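PDB 2NVM: FdxN element excision controlling factor XisI from Anabaena variabilis ATCC 29413, which probably acts with XisF and XisH to control the site-specific excision of the fdxN element from cyanobacterial nitrogen-fixation genes. Local coordinates for residues D88-N91 / L92-V95. Numbering follows the deposited sequence.
Sequences DSTN and LAIV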
loop_
_atom_site.group_PDB
_atom_site.type_symbol
_atom_site.label_atom_id
_atom_site.label_comp_id
_atom_site.label_asym_id
_atom_site.label_seq_id
_atom_site.Cartn_x
_atom_site.Cartn_y
_atom_site.Cartn_z
ATOM N N ASP B 88 -7.698 -6.344 -7.241
ATOM C CA ASP B 88 -9.116 -6.080 -7.188
ATOM C C ASP B 88 -9.850 -7.195 -6.450
ATOM O O ASP B 88 -9.633 -8.370 -6.754
ATOM C CB ASP B 88 -9.647 -6.008 -8.644
ATOM C CG ASP B 88 -11.161 -5.698 -8.733
ATOM O OD1 ASP B 88 -11.668 -4.919 -7.903
ATOM O OD2 ASP B 88 -11.830 -6.225 -9.646
ATOM N N SER B 89 -10.757 -6.794 -5.554
ATOM C CA SER B 89 -11.633 -7.665 -4.742
ATOM C C SER B 89 -13.144 -7.598 -5.117
ATOM O O SER B 89 -13.957 -8.289 -4.499
ATOM C CB SER B 89 -11.540 -7.186 -3.290
ATOM O OG SER B 89 -11.944 -5.814 -3.209
ATOM N N THR B 90 -13.498 -6.771 -6.103
ATOM C CA THR B 90 -14.891 -6.504 -6.519
ATOM C C THR B 90 -15.393 -7.237 -7.764
ATOM O O THR B 90 -16.557 -7.027 -8.134
ATOM C CB THR B 90 -15.052 -4.969 -6.785
ATOM O OG1 THR B 90 -14.333 -4.592 -7.974
ATOM C CG2 THR B 90 -14.551 -4.153 -5.598
ATOM N N ASN B 91 -14.542 -8.093 -8.368
ATOM C CA ASN B 91 -14.848 -8.838 -9.606
ATOM C C ASN B 91 -15.174 -7.830 -10.743
ATOM O O ASN B 91 -16.138 -7.993 -11.507
ATOM C CB ASN B 91 -15.964 -9.887 -9.364
ATOM C CG ASN B 91 -16.024 -10.987 -10.448
ATOM O OD1 ASN B 91 -15.004 -11.394 -11.012
ATOM N ND2 ASN B 91 -17.227 -11.500 -10.697
ATOM N N LEU B 92 -14.338 -6.780 -10.814
ATOM C CA LEU B 92 -14.425 -5.671 -11.773
ATOM C C LEU B 92 -15.602 -4.695 -11.601
ATOM O O LEU B 92 -15.836 -3.882 -12.485
ATOM C CB LEU B 92 -14.238 -6.160 -13.241
ATOM C CG LEU B 92 -12.879 -6.810 -13.556
ATOM C CD1 LEU B 92 -12.881 -7.269 -15.004
ATOM C CD2 LEU B 92 -11.686 -5.869 -13.282
ATOM N N ALA B 93 -16.290 -4.718 -10.446
ATOM C CA ALA B 93 -17.374 -3.744 -10.149
ATOM C C ALA B 93 -16.826 -2.300 -10.151
ATOM O O ALA B 93 -17.535 -1.392 -10.560
ATOM C CB ALA B 93 -18.072 -4.050 -8.820
ATOM N N ILE B 94 -15.565 -2.120 -9.730
ATOM C CA ILE B 94 -14.892 -0.804 -9.734
ATOM C C ILE B 94 -14.662 -0.231 -11.150
ATOM O O ILE B 94 -14.565 0.979 -11.287
ATOM C CB ILE B 94 -13.537 -0.779 -8.925
ATOM C CG1 ILE B 94 -12.430 -1.631 -9.563
ATOM C CG2 ILE B 94 -13.756 -1.201 -7.451
ATOM C CD1 ILE B 94 -11.107 -1.496 -8.789
ATOM N N VAL B 95 -14.525 -1.095 -12.165
ATOM C CA VAL B 95 -14.364 -0.660 -13.570
ATOM C C VAL B 95 -15.622 0.064 -14.062
ATOM O O VAL B 95 -15.501 1.084 -14.733
ATOM C CB VAL B 95 -13.964 -1.820 -14.526
ATOM C CG1 VAL B 95 -14.157 -1.446 -15.996
ATOM C CG2 VAL B 95 -12.532 -2.247 -14.250
#
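Leu92 N donates to Asp88 OD2 at 2.8 Å with an N-H...O angle of 151°, entering on the syn lone pair, and this is the shortest polar link between 88-91 and 92-95. The other carboxylate oxygen is held twice. Thr90 OG1 donates a hydrogen bond to the syn lone pair of Asp88 OD1 at 2.7 Å, while Thr90 N reaches Asp88 OD1 at 3.2 Å from well above the carboxylate plane, 66° out of it, which closes an Asx turn. With CG trans to the backbone N (chi1 -179°), the Asp88 carboxylate points into the hollow of the bend, towards Thr90 N and Leu92 N, where these three donors fix its rotation. Having donated to Asp88, Thr90 OG1 also accepts from Ile94 N at 3.3 Å, so the hydroxyl relays the aspartate's hold to the first turn of helix 93-100. Backbone geometry completes the bend: Thr90 to Ala93 form a type I' turn, Asn91 and Leu92 both having positive phi, and its closing bond from Ala93 N to Thr90 O is weak. An asparagine in place of Asp88 would probably weaken the bend, since its amide nitrogen could not accept a bond and either Leu92 N or Thr90 N would be left without its acceptor.

Apolar contacts with Ile94 and Ala93 flank this polar network on the helix side. Ile94 CG2 lies 3.6 Å from Thr90 CG2, the two side chains crossing at roughly a right angle, and Ile94 CD1 comes within 3.6 Å of Asp88 OD1. Ala93 CB rests against Thr90 CB at 3.8 Å. The bend joins strand 82-87 to helix 93-100: Thr90, Ala93 and Ile94 meet Tyr19 of helix 4-23, Asp88 and Ile94 touch Leu74 of strand 67-79, and Ile94 and Val95 pack on Ile85 of strand 82-87.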